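Local coordinates for protein ylmH (PDB 2FPH) that probably takes part in cell division and probably binds RNA through a domain of the RRM clan that follows its N-terminal region, at residues P12-G17 with K45-T50; E19-V24 with Y51-S56; H39-L44 with C55-E60; P78-F83 with R158-K163. All blocks are in the same frame, centred on the assembly; numbering follows the deposited sequence.

Contact 1: residues P12-G17 with K45-T50; sequences PFLDKG and KILAKT
Leu14 and Leu47 meet through methyl groups, with no aromatic face or edge between them. The ring of Phe13, one residue before Leu14, points to the neighbouring part of the second helix, where its CE2 and CD2 atoms rest near Gln40 and Leu43. The closest approach across the contact is Leu14 CD2 to Leu47 CD2 at 3.7 Å, the two side chains crossing at a slant. The other branch of Leu47 stays near the same methyl, with Leu47 CD1 4.1 Å from Leu14 CD2. Leu47 CD2 reaches on to the backbone, lying 3.8 Å from Leu14 O and 4.0 Å from Gly17 C. With no side chain at Gly17, this methyl can lie against the main chain, and Gly17 CA comes to 7.4 Å from Leu47 CA. This is helix-on-helix packing within the YlmH N-terminal region, joining helix 11-27 to helix 38-50. Both torsions of Leu47 depart from staggered values (chi1 -115°, chi2 29°), which suggests a side chain twisted to fit its site, or one placed with less certainty. Met18 and Ile21, further along helix 11-27, also touch it, while Phe6 and Leu43 touch Leu14. At the C-terminal end of helix 38-50, Thr50 OG1 donates to Ile46 O at 2.9 Å from above the carbonyl plane, and Thr50 N bonds the same oxygen, so one carbonyl takes two donors. Lys49 NZ is hydrogen-bonded to Tyr3 OH, near the start of the chain.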
loop_
_atom_site.group_PDB
_atom_site.type_symbol
_atom_site.label_atom_id
_atom_site.label_comp_id
_atom_site.label_asym_id
_atom_site.label_seq_id
_atom_site.Cartn_x
_atom_site.Cartn_y
_atom_site.Cartn_z
ATOM N N PRO A 12 -10.510 9.609 -13.305
ATOM C CA PRO A 12 -10.986 9.264 -11.944
ATOM C C PRO A 12 -9.899 9.322 -10.867
ATOM O O PRO A 12 -10.127 9.906 -9.792
ATOM C CB PRO A 12 -11.574 7.897 -12.127
ATOM C CG PRO A 12 -11.932 7.858 -13.509
ATOM C CD PRO A 12 -10.892 8.571 -14.297
ATOM N N PHE A 13 -8.718 8.772 -11.174
ATOM C CA PHE A 13 -7.610 8.812 -10.223
ATOM C C PHE A 13 -7.139 10.232 -10.046
ATOM O O PHE A 13 -6.789 10.664 -8.915
ATOM C CB PHE A 13 -6.450 7.934 -10.655
ATOM C CG PHE A 13 -5.373 7.909 -9.622
ATOM C CD1 PHE A 13 -5.604 7.262 -8.429
ATOM C CD2 PHE A 13 -4.283 8.671 -9.767
ATOM C CE1 PHE A 13 -4.693 7.381 -7.403
ATOM C CE2 PHE A 13 -3.329 8.724 -8.774
ATOM C CZ PHE A 13 -3.589 8.042 -7.602
ATOM N N LEU A 14 -6.995 10.947 -11.157
ATOM C CA LEU A 14 -6.500 12.349 -11.052
ATOM C C LEU A 14 -7.423 13.208 -10.205
ATOM O O LEU A 14 -6.958 14.023 -9.375
ATOM C CB LEU A 14 -6.309 12.995 -12.374
ATOM C CG LEU A 14 -5.256 12.392 -13.276
ATOM C CD1 LEU A 14 -5.391 12.967 -14.711
ATOM C CD2 LEU A 14 -3.939 12.661 -12.692
ATOM N N ASP A 15 -8.732 12.990 -10.373
ATOM C CA ASP A 15 -9.708 13.632 -9.508
ATOM C C ASP A 15 -9.438 13.396 -8.020
ATOM O O ASP A 15 -9.549 14.330 -7.221
ATOM C CB ASP A 15 -11.102 13.134 -9.824
ATOM C CG ASP A 15 -11.649 13.670 -11.134
ATOM O OD1 ASP A 15 -11.105 14.642 -11.757
ATOM O OD2 ASP A 15 -12.667 13.128 -11.611
ATOM N N LYS A 16 -9.137 12.148 -7.638
ATOM C CA LYS A 16 -8.803 11.802 -6.249
ATOM C C LYS A 16 -7.498 12.471 -5.850
ATOM O O LYS A 16 -7.294 12.978 -4.708
ATOM C CB LYS A 16 -8.653 10.274 -6.050
ATOM C CG LYS A 16 -9.908 9.415 -6.212
ATOM C CD LYS A 16 -9.519 7.932 -5.947
ATOM C CE LYS A 16 -10.732 7.014 -5.726
ATOM N NZ LYS A 16 -11.135 6.992 -4.288
ATOM N N GLY A 17 -6.556 12.472 -6.780
ATOM C CA GLY A 17 -5.236 13.067 -6.542
ATOM C C GLY A 17 -5.333 14.543 -6.219
ATOM O O GLY A 17 -4.647 15.043 -5.316
ATOM N N LYS A 45 2.845 11.726 -8.674
ATOM C CA LYS A 45 4.120 12.441 -8.756
ATOM C C LYS A 45 4.089 13.645 -9.736
ATOM O O LYS A 45 4.571 14.711 -9.398
ATOM C CB LYS A 45 5.235 11.472 -9.162
ATOM C CG LYS A 45 5.685 10.591 -8.004
ATOM C CD LYS A 45 6.501 9.429 -8.469
ATOM C CE LYS A 45 7.182 8.646 -7.327
ATOM N NZ LYS A 45 7.277 9.399 -6.059
ATOM N N ILE A 46 3.448 13.463 -10.871
ATOM C CA ILE A 46 3.248 14.554 -11.841
ATOM C C ILE A 46 2.372 15.717 -11.269
ATOM O O ILE A 46 2.786 16.911 -11.258
ATOM C CB ILE A 46 2.676 14.072 -13.141
ATOM C CG1 ILE A 46 3.652 13.119 -13.867
ATOM C CG2 ILE A 46 2.408 15.234 -14.047
ATOM C CD1 ILE A 46 2.901 12.272 -14.916
ATOM N N LEU A 47 1.235 15.330 -10.691
ATOM C CA LEU A 47 0.333 16.329 -10.063
ATOM C C LEU A 47 1.072 17.077 -8.951
ATOM O O LEU A 47 0.995 18.284 -8.863
ATOM C CB LEU A 47 -0.926 15.642 -9.535
ATOM C CG LEU A 47 -2.349 15.864 -10.049
ATOM C CD1 LEU A 47 -2.449 16.250 -11.531
ATOM C CD2 LEU A 47 -3.258 14.742 -9.663
ATOM N N ALA A 48 1.751 16.364 -8.059
ATOM C CA ALA A 48 2.488 16.971 -6.962
ATOM C C ALA A 48 3.506 18.006 -7.456
ATOM O O ALA A 48 3.515 19.141 -6.995
ATOM C CB ALA A 48 3.155 15.923 -6.136
ATOM N N LYS A 49 4.308 17.646 -8.455
ATOM C CA LYS A 49 5.277 18.563 -9.068
ATOM C C LYS A 49 4.588 19.829 -9.604
ATOM O O LYS A 49 5.044 20.965 -9.382
ATOM C CB LYS A 49 6.026 17.815 -10.179
ATOM C CG LYS A 49 7.377 17.188 -9.700
ATOM C CD LYS A 49 8.053 16.369 -10.814
ATOM C CE LYS A 49 8.471 14.972 -10.357
ATOM N NZ LYS A 49 9.338 14.216 -11.380
ATOM N N THR A 50 3.469 19.622 -10.274
ATOM C CA THR A 50 2.698 20.685 -10.894
ATOM C C THR A 50 2.286 21.732 -9.839
ATOM O O THR A 50 2.312 22.938 -10.107
ATOM C CB THR A 50 1.506 20.089 -11.585
ATOM O OG1 THR A 50 1.942 19.270 -12.697
ATOM C CG2 THR A 50 0.690 21.160 -12.222
#

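Contact 2: residues E19-V24 with Y51-S56; sequences EWIKKV and YGLACS
Here Ile21 and Val24 of a helix pack against Tyr51 and Leu53 of the turn that leads out of helix 38-50 into strand 54-57. The contact is wholly apolar and partly buried, in the helix-and-antiparallel-sheet arrangement of the YlmH N-terminal region, where helix 11-27 runs beside the link between the second helix and the edge strand of a small antiparallel sheet. Leu53 is the hub. Its side chain and that of Val24 slide past each other in opposite directions, bringing Val24 CG1 to 3.6 Å from Leu53 CD2, and Val24 CB to 3.8 Å from Leu53 CD1. Val24 CG1 can lie there because it is anti to the backbone N (chi1 177°). One turn earlier on the helix, Ile21 CG2 lies 4.0 Å from Leu53 CD1, so this leucine methyl bridges two helical residues. The same Ile21 CG2 is 4.1 Å from Tyr51 CB, and the two side chains cross at about a right angle. Tyr51 is the first residue to leave the helical conformation and forms the exposed border of the patch; Ile21, buried, also touches Leu47 of helix 38-50. The peptide of Leu53 is probably tied to that helix as well, through a hydrogen bond between Leu53 N and Ala48 O. On the tyrosine side, Ile21 CD1 stands obliquely to the ring, 4.1 Å from Tyr51 CD2.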
loop_
_atom_site.group_PDB
_atom_site.type_symbol
_atom_site.label_atom_id
_atom_site.label_comp_id
_atom_site.label_asym_id
_atom_site.label_seq_id
_atom_site.Cartn_x
_atom_site.Cartn_y
_atom_site.Cartn_z
ATOM N N GLU A 19 -7.913 16.015 -4.875
ATOM C CA GLU A 19 -8.497 16.072 -3.507
ATOM C C GLU A 19 -7.428 15.938 -2.463
ATOM O O GLU A 19 -7.398 16.687 -1.459
ATOM C CB GLU A 19 -9.678 15.051 -3.300
ATOM C CG GLU A 19 -10.797 15.291 -4.330
ATOM C CD GLU A 19 -11.854 14.196 -4.475
ATOM O OE1 GLU A 19 -11.555 12.977 -4.343
ATOM O OE2 GLU A 19 -13.016 14.571 -4.753
ATOM N N TRP A 20 -6.493 15.017 -2.689
ATOM C CA TRP A 20 -5.393 14.822 -1.740
ATOM C C TRP A 20 -4.483 16.045 -1.694
ATOM O O TRP A 20 -4.055 16.459 -0.618
ATOM C CB TRP A 20 -4.592 13.581 -2.083
ATOM C CG TRP A 20 -5.409 12.304 -1.949
ATOM C CD1 TRP A 20 -6.567 12.110 -1.241
ATOM C CD2 TRP A 20 -5.157 11.085 -2.628
ATOM N NE1 TRP A 20 -7.032 10.818 -1.393
ATOM C CE2 TRP A 20 -6.174 10.161 -2.245
ATOM C CE3 TRP A 20 -4.159 10.660 -3.509
ATOM C CZ2 TRP A 20 -6.208 8.853 -2.731
ATOM C CZ3 TRP A 20 -4.195 9.303 -3.971
ATOM C CH2 TRP A 20 -5.205 8.470 -3.603
ATOM N N ILE A 21 -4.163 16.578 -2.849
ATOM C CA ILE A 21 -3.365 17.815 -2.909
ATOM C C ILE A 21 -4.042 18.955 -2.167
ATOM O O ILE A 21 -3.398 19.582 -1.349
ATOM C CB ILE A 21 -3.086 18.160 -4.358
ATOM C CG1 ILE A 21 -2.024 17.186 -4.895
ATOM C CG2 ILE A 21 -2.638 19.579 -4.555
ATOM C CD1 ILE A 21 -1.869 17.278 -6.288
ATOM N N LYS A 22 -5.361 19.128 -2.365
ATOM C CA LYS A 22 -6.128 20.145 -1.622
ATOM C C LYS A 22 -6.087 19.932 -0.109
ATOM O O LYS A 22 -6.014 20.890 0.607
ATOM C CB LYS A 22 -7.574 20.204 -2.104
ATOM C CG LYS A 22 -8.623 20.958 -1.179
ATOM C CD LYS A 22 -8.986 22.341 -1.663
ATOM C CE LYS A 22 -10.028 23.052 -0.710
ATOM N NZ LYS A 22 -11.213 23.696 -1.442
ATOM N N LYS A 23 -6.130 18.690 0.371
ATOM C CA LYS A 23 -6.000 18.403 1.790
ATOM C C LYS A 23 -4.694 18.966 2.349
ATOM O O LYS A 23 -4.651 19.488 3.482
ATOM C CB LYS A 23 -5.991 16.885 2.042
ATOM C CG LYS A 23 -7.284 16.118 1.914
ATOM C CD LYS A 23 -8.558 16.900 1.763
ATOM C CE LYS A 23 -9.566 16.525 2.902
ATOM N NZ LYS A 23 -11.007 16.887 2.604
ATOM N N VAL A 24 -3.605 18.765 1.598
ATOM C CA VAL A 24 -2.320 19.270 2.028
ATOM C C VAL A 24 -2.296 20.784 1.993
ATOM O O VAL A 24 -1.729 21.416 2.888
ATOM C CB VAL A 24 -1.167 18.713 1.227
ATOM C CG1 VAL A 24 0.128 19.345 1.705
ATOM C CG2 VAL A 24 -1.128 17.182 1.422
ATOM N N TYR A 51 1.931 21.251 -8.651
ATOM C CA TYR A 51 1.383 22.104 -7.582
ATOM C C TYR A 51 2.283 22.754 -6.464
ATOM O O TYR A 51 1.792 23.123 -5.440
ATOM C CB TYR A 51 0.077 21.441 -7.029
ATOM C CG TYR A 51 -0.982 21.468 -8.116
ATOM C CD1 TYR A 51 -1.601 22.663 -8.435
ATOM C CD2 TYR A 51 -1.232 20.363 -8.958
ATOM C CE1 TYR A 51 -2.493 22.758 -9.482
ATOM C CE2 TYR A 51 -2.186 20.446 -10.034
ATOM C CZ TYR A 51 -2.800 21.677 -10.267
ATOM O OH TYR A 51 -3.700 21.894 -11.278
ATOM N N GLY A 52 3.600 22.914 -6.553
ATOM C CA GLY A 52 4.615 21.934 -6.436
ATOM C C GLY A 52 4.707 21.638 -4.919
ATOM O O GLY A 52 5.238 22.406 -4.045
ATOM N N LEU A 53 4.123 20.497 -4.606
ATOM C CA LEU A 53 4.149 19.885 -3.291
ATOM C C LEU A 53 5.208 18.810 -3.361
ATOM O O LEU A 53 5.301 18.111 -4.382
ATOM C CB LEU A 53 2.789 19.208 -2.987
ATOM C CG LEU A 53 1.608 19.992 -2.402
ATOM C CD1 LEU A 53 0.470 18.957 -2.140
ATOM C CD2 LEU A 53 1.985 20.629 -1.126
ATOM N N ALA A 54 5.969 18.640 -2.289
ATOM C CA ALA A 54 6.890 17.489 -2.199
ATOM C C ALA A 54 6.126 16.180 -2.065
ATOM O O ALA A 54 5.021 16.136 -1.545
ATOM C CB ALA A 54 7.856 17.662 -1.100
ATOM N N CYS A 55 6.709 15.116 -2.614
ATOM C CA CYS A 55 6.062 13.835 -2.761
ATOM C C CYS A 55 7.153 12.782 -2.478
ATOM O O CYS A 55 8.238 12.930 -3.016
ATOM C CB CYS A 55 5.542 13.711 -4.225
ATOM S SG CYS A 55 4.584 12.310 -4.716
ATOM N N SER A 56 6.914 11.826 -1.573
ATOM C CA SER A 56 7.781 10.635 -1.436
ATOM C C SER A 56 6.913 9.382 -1.498
ATOM O O SER A 56 5.829 9.375 -0.981
ATOM C CB SER A 56 8.612 10.663 -0.140
ATOM O OG SER A 56 7.793 10.792 0.975
#

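Contact 3: residues H39-L44 with C55-E60; sequences HQEKLL and CSSSGE
A single short hydrogen bond carries this contact: Ser57 OG donates to Glu41 OE2 at 2.6 Å. It ties helix 38-50 to the end of strand 54-57, an edge strand of the antiparallel sheet in the YlmH N-terminal region, where the chain enters an ST turn. The hydroxyl does not lie in the carboxylate plane but meets OE2 from above it, 45° out. Glu41 spans the gap with an extended chain, its CG anti to the backbone N (chi1 176°). Ser57 OG is also held from within its own segment: Gly59 N donates to it at 3.0 Å, closing the ST turn, so the hydroxyl gives one bond and takes another, limiting its rotation. Val67 touches the side chains of Glu41 and Ser57, an apolar neighbour to the polar pair. Further out, Glu60 holds the serine backbone, with Glu60 N bonded to Ser57 O and its carboxylate folded back to Ser57 N. Glu41 OE2 and Glu60 OE1 are 5.8 Å apart; Lys45 NZ, in a long, weak ion pair with Glu60 OE1, may ease the repulsion between them. Ser58 pairs with Arg68 through the backbone, just beyond strand 69-72, and its OG takes a bond from Arg68 N. The glutamate's own bond to the serine peptide is nearly straight: Ser57 N reaches the anti lone pair of Glu60 OE1 at 2.8 Å, with an N-H...O angle of 168°.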
loop_
_atom_site.group_PDB
_atom_site.type_symbol
_atom_site.label_atom_id
_atom_site.label_comp_id
_atom_site.label_asym_id
_atom_site.label_seq_id
_atom_site.Cartn_x
_atom_site.Cartn_y
_atom_site.Cartn_z
ATOM N N HIS A 39 1.296 2.927 -11.962
ATOM C CA HIS A 39 0.814 3.953 -12.854
ATOM C C HIS A 39 0.220 5.133 -12.116
ATOM O O HIS A 39 0.533 6.243 -12.441
ATOM C CB HIS A 39 -0.239 3.441 -13.780
ATOM C CG HIS A 39 -0.710 4.495 -14.728
ATOM N ND1 HIS A 39 0.057 4.924 -15.786
ATOM C CD2 HIS A 39 -1.894 5.154 -14.820
ATOM C CE1 HIS A 39 -0.611 5.844 -16.466
ATOM N NE2 HIS A 39 -1.798 6.001 -15.904
ATOM N N GLN A 40 -0.530 4.825 -11.066
ATOM C CA GLN A 40 -1.114 5.824 -10.170
ATOM C C GLN A 40 -0.064 6.583 -9.419
ATOM O O GLN A 40 -0.188 7.828 -9.261
ATOM C CB GLN A 40 -2.088 5.171 -9.228
ATOM C CG GLN A 40 -3.326 4.653 -9.957
ATOM C CD GLN A 40 -4.204 3.744 -9.159
ATOM O OE1 GLN A 40 -3.773 3.136 -8.177
ATOM N NE2 GLN A 40 -5.456 3.557 -9.653
ATOM N N GLU A 41 0.979 5.902 -8.949
ATOM C CA GLU A 41 2.135 6.604 -8.374
ATOM C C GLU A 41 2.753 7.611 -9.322
ATOM O O GLU A 41 3.117 8.716 -8.898
ATOM C CB GLU A 41 3.180 5.550 -7.922
ATOM C CG GLU A 41 4.536 5.998 -7.372
ATOM C CD GLU A 41 5.557 4.846 -7.266
ATOM O OE1 GLU A 41 5.411 3.810 -7.976
ATOM O OE2 GLU A 41 6.546 4.986 -6.480
ATOM N N LYS A 42 2.902 7.246 -10.603
ATOM C CA LYS A 42 3.486 8.151 -11.567
ATOM C C LYS A 42 2.586 9.367 -11.796
ATOM O O LYS A 42 3.083 10.473 -11.797
ATOM C CB LYS A 42 3.760 7.428 -12.893
ATOM C CG LYS A 42 4.929 6.522 -12.856
ATOM C CD LYS A 42 5.376 6.064 -14.277
ATOM C CE LYS A 42 4.502 5.012 -14.893
ATOM N NZ LYS A 42 4.853 3.608 -14.438
ATOM N N LEU A 43 1.266 9.159 -11.831
ATOM C CA LEU A 43 0.297 10.258 -12.008
ATOM C C LEU A 43 0.359 11.205 -10.861
ATOM O O LEU A 43 0.398 12.401 -11.076
ATOM C CB LEU A 43 -1.090 9.700 -12.073
ATOM C CG LEU A 43 -1.857 9.511 -13.378
ATOM C CD1 LEU A 43 -1.025 9.509 -14.717
ATOM C CD2 LEU A 43 -2.969 8.533 -13.261
ATOM N N LEU A 44 0.429 10.671 -9.634
ATOM C CA LEU A 44 0.385 11.550 -8.462
ATOM C C LEU A 44 1.707 12.353 -8.393
ATOM O O LEU A 44 1.713 13.518 -8.054
ATOM C CB LEU A 44 0.129 10.712 -7.227
ATOM C CG LEU A 44 -0.673 11.238 -6.047
ATOM C CD1 LEU A 44 -0.229 10.572 -4.726
ATOM C CD2 LEU A 44 -1.091 12.697 -5.963
ATOM N N CYS A 55 6.709 15.116 -2.614
ATOM C CA CYS A 55 6.062 13.835 -2.761
ATOM C C CYS A 55 7.153 12.782 -2.478
ATOM O O CYS A 55 8.238 12.930 -3.016
ATOM C CB CYS A 55 5.542 13.711 -4.225
ATOM S SG CYS A 55 4.584 12.310 -4.716
ATOM N N SER A 56 6.914 11.826 -1.573
ATOM C CA SER A 56 7.781 10.635 -1.436
ATOM C C SER A 56 6.913 9.382 -1.498
ATOM O O SER A 56 5.829 9.375 -0.981
ATOM C CB SER A 56 8.612 10.663 -0.140
ATOM O OG SER A 56 7.793 10.792 0.975
ATOM N N SER A 57 7.395 8.360 -2.202
ATOM C CA SER A 57 6.724 7.102 -2.372
ATOM C C SER A 57 7.374 6.062 -1.501
ATOM O O SER A 57 8.628 6.038 -1.415
ATOM C CB SER A 57 6.833 6.641 -3.811
ATOM O OG SER A 57 6.433 5.293 -3.938
ATOM N N SER A 58 6.590 5.151 -0.900
ATOM C CA SER A 58 7.169 4.075 -0.096
ATOM C C SER A 58 8.109 3.199 -0.987
ATOM O O SER A 58 9.003 2.528 -0.473
ATOM C CB SER A 58 6.123 3.216 0.597
ATOM O OG SER A 58 5.231 2.631 -0.324
ATOM N N GLY A 59 7.879 3.217 -2.300
ATOM C CA GLY A 59 8.711 2.486 -3.235
ATOM C C GLY A 59 10.111 2.999 -3.369
ATOM O O GLY A 59 10.996 2.288 -3.906
ATOM N N GLU A 60 10.362 4.199 -2.854
ATOM C CA GLU A 60 11.695 4.780 -2.823
ATOM C C GLU A 60 12.432 4.399 -1.532
ATOM O O GLU A 60 13.539 4.888 -1.331
ATOM C CB GLU A 60 11.595 6.314 -2.926
ATOM C CG GLU A 60 10.975 6.891 -4.204
ATOM C CD GLU A 60 10.795 8.416 -4.160
ATOM O OE1 GLU A 60 9.745 8.946 -3.695
ATOM O OE2 GLU A 60 11.726 9.130 -4.600
#

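Contact 4: residues P78-F83 with R158-K163; sequences PEFSDF and RPFTEK
Phe80 leaves its backbone with CG anti to N (chi1 -177°), which sends the ring from CB straight across toward Phe160. CB and the near half of the ring make no close approach to the other segment; the far rim does the touching. Phe80 CE2 comes first, 3.5 Å from Phe160 CE1 and almost as near to Phe160 CD1. At the tip, Phe80 CZ lies 3.7 Å above the plane of the Phe160 ring, displaced toward its rim, and is 4.0 Å from Phe160 CZ. The result is a T-shaped, edge-to-face pair: the edge of Phe80 points at a face of Phe160, the ring centroids are 5.0 Å apart and the planes stand at 80°. The contact joins the loop before strand 85-91 to the segment after strand 151-157 in the RRM-like domain. Phe160 also touches Ile85, Leu87 and Met132, on two neighbouring strands of the five-stranded sheet, and Phe80 touches Phe61. The loop carrying Phe80 is tightened by its own bond, Glu79 N to Asp82 OD2 at 2.8 Å, which meets the carboxylate on its anti side and 30° out of its plane. An aromatic edge turned to a ring face puts slightly positive C-H groups against the pi cloud, so the attraction depends on orientation; with one small pair at the surface, the hold between the loops is probably modest.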
loop_
_atom_site.group_PDB
_atom_site.type_symbol
_atom_site.label_atom_id
_atom_site.label_comp_id
_atom_site.label_asym_id
_atom_site.label_seq_id
_atom_site.Cartn_x
_atom_site.Cartn_y
_atom_site.Cartn_z
ATOM N N PRO A 78 10.362 13.321 5.958
ATOM C CA PRO A 78 9.755 11.962 5.913
ATOM C C PRO A 78 10.712 10.828 6.316
ATOM O O PRO A 78 11.874 10.857 5.909
ATOM C CB PRO A 78 9.321 11.784 4.466
ATOM C CG PRO A 78 9.594 13.235 3.814
ATOM C CD PRO A 78 10.667 13.784 4.604
ATOM N N GLU A 79 10.219 9.879 7.112
ATOM C CA GLU A 79 10.929 8.669 7.462
ATOM C C GLU A 79 10.029 7.500 7.059
ATOM O O GLU A 79 8.818 7.698 6.861
ATOM C CB GLU A 79 11.235 8.587 8.973
ATOM C CG GLU A 79 12.456 9.379 9.426
ATOM C CD GLU A 79 12.967 8.903 10.772
ATOM O OE1 GLU A 79 12.123 8.655 11.659
ATOM O OE2 GLU A 79 14.212 8.748 10.938
ATOM N N PHE A 80 10.594 6.294 6.925
ATOM C CA PHE A 80 9.790 5.176 6.442
ATOM C C PHE A 80 8.561 4.922 7.332
ATOM O O PHE A 80 7.473 4.554 6.866
ATOM C CB PHE A 80 10.612 3.907 6.372
ATOM C CG PHE A 80 9.856 2.768 5.826
ATOM C CD1 PHE A 80 9.373 2.807 4.519
ATOM C CD2 PHE A 80 9.531 1.703 6.625
ATOM C CE1 PHE A 80 8.664 1.749 4.023
ATOM C CE2 PHE A 80 8.821 0.647 6.112
ATOM C CZ PHE A 80 8.384 0.677 4.813
ATOM N N SER A 81 8.701 5.150 8.648
ATOM C CA SER A 81 7.577 4.972 9.531
ATOM C C SER A 81 6.340 5.852 9.180
ATOM O O SER A 81 5.218 5.466 9.499
ATOM C CB SER A 81 7.994 5.139 11.007
ATOM O OG SER A 81 8.405 6.440 11.265
ATOM N N ASP A 82 6.558 7.013 8.539
ATOM C CA ASP A 82 5.491 7.926 8.146
ATOM C C ASP A 82 4.563 7.291 7.071
ATOM O O ASP A 82 3.469 7.759 6.862
ATOM C CB ASP A 82 6.083 9.213 7.618
ATOM C CG ASP A 82 6.777 10.013 8.685
ATOM O OD1 ASP A 82 6.219 10.099 9.796
ATOM O OD2 ASP A 82 7.840 10.631 8.452
ATOM N N PHE A 83 5.011 6.218 6.393
ATOM C CA PHE A 83 4.111 5.503 5.476
ATOM C C PHE A 83 3.137 4.484 6.123
ATOM O O PHE A 83 2.176 3.956 5.475
ATOM C CB PHE A 83 4.907 4.760 4.381
ATOM C CG PHE A 83 5.717 5.650 3.499
ATOM C CD1 PHE A 83 5.128 6.339 2.455
ATOM C CD2 PHE A 83 7.087 5.820 3.708
ATOM C CE1 PHE A 83 5.847 7.152 1.653
ATOM C CE2 PHE A 83 7.829 6.668 2.873
ATOM C CZ PHE A 83 7.191 7.319 1.817
ATOM N N ARG A 158 7.437 -8.762 10.642
ATOM C CA ARG A 158 8.834 -8.944 10.229
ATOM C C ARG A 158 9.450 -7.604 9.778
ATOM O O ARG A 158 8.768 -6.820 9.123
ATOM C CB ARG A 158 8.925 -9.848 9.008
ATOM C CG ARG A 158 8.457 -11.254 9.196
ATOM C CD ARG A 158 9.433 -12.088 9.959
ATOM N NE ARG A 158 8.765 -12.724 11.076
ATOM C CZ ARG A 158 8.479 -14.007 11.161
ATOM N NH1 ARG A 158 8.819 -14.876 10.215
ATOM N NH2 ARG A 158 7.851 -14.426 12.235
ATOM N N PRO A 159 10.731 -7.332 10.060
ATOM C CA PRO A 159 11.427 -6.200 9.400
ATOM C C PRO A 159 11.458 -6.243 7.885
ATOM O O PRO A 159 11.548 -7.333 7.320
ATOM C CB PRO A 159 12.877 -6.312 9.911
ATOM C CG PRO A 159 12.837 -7.204 11.090
ATOM C CD PRO A 159 11.568 -8.002 11.069
ATOM N N PHE A 160 11.431 -5.084 7.227
ATOM C CA PHE A 160 11.527 -5.068 5.779
ATOM C C PHE A 160 12.878 -5.557 5.285
ATOM O O PHE A 160 12.980 -5.922 4.135
ATOM C CB PHE A 160 11.162 -3.704 5.191
ATOM C CG PHE A 160 9.685 -3.471 5.135
ATOM C CD1 PHE A 160 9.048 -2.942 6.234
ATOM C CD2 PHE A 160 8.936 -3.805 4.007
ATOM C CE1 PHE A 160 7.694 -2.717 6.227
ATOM C CE2 PHE A 160 7.545 -3.594 4.007
ATOM C CZ PHE A 160 6.957 -3.040 5.126
ATOM N N THR A 161 13.886 -5.559 6.171
ATOM C CA THR A 161 15.145 -6.308 5.973
ATOM C C THR A 161 14.886 -7.734 5.532
ATOM O O THR A 161 15.610 -8.271 4.696
ATOM C CB THR A 161 15.940 -6.489 7.300
ATOM O OG1 THR A 161 15.895 -5.324 8.117
ATOM C CG2 THR A 161 17.434 -6.728 7.012
ATOM N N GLU A 162 13.883 -8.339 6.182
ATOM C CA GLU A 162 13.547 -9.773 6.077
ATOM C C GLU A 162 12.561 -10.051 4.960
ATOM O O GLU A 162 11.902 -11.074 4.945
ATOM C CB GLU A 162 12.929 -10.237 7.392
ATOM C CG GLU A 162 13.825 -11.092 8.254
ATOM C CD GLU A 162 13.044 -11.833 9.310
ATOM O OE1 GLU A 162 12.071 -12.537 8.950
ATOM O OE2 GLU A 162 13.384 -11.694 10.501
ATOM N N LYS A 163 12.529 -9.157 3.984
ATOM C CA LYS A 163 11.417 -9.027 3.062
ATOM C C LYS A 163 11.667 -9.898 1.836
ATOM O O LYS A 163 12.746 -9.863 1.246
ATOM C CB LYS A 163 11.320 -7.553 2.686
ATOM C CG LYS A 163 9.982 -7.056 2.355
ATOM C CD LYS A 163 9.639 -7.327 0.924
ATOM C CE LYS A 163 9.868 -6.113 0.031
ATOM N NZ LYS A 163 11.010 -6.313 -0.926
#

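In the fold
Contacts 1, 2 and 3 lie close together in the N-terminal region, contact 4 about 25 Å from contact 1 between centres. Helix 11-27 serves contacts 1 and 2, helix 38-50 serves contacts 1 and 3, and contacts 2 and 3 meet the turn before strand 54-57 and the strand's far end, so the three tie two helices to each other and to this part of the chain. Contact 1 is buried and purely aliphatic; contact 2 is partly buried and gains a tyrosine at its exposed border. Contact 3, also partly buried, turns to a carboxylate and a hydroxyl. Contact 4, at the surface, relies on two aromatic rings, and Phe83 of its loop packs against Ser56 and Ser58, joining the two regions.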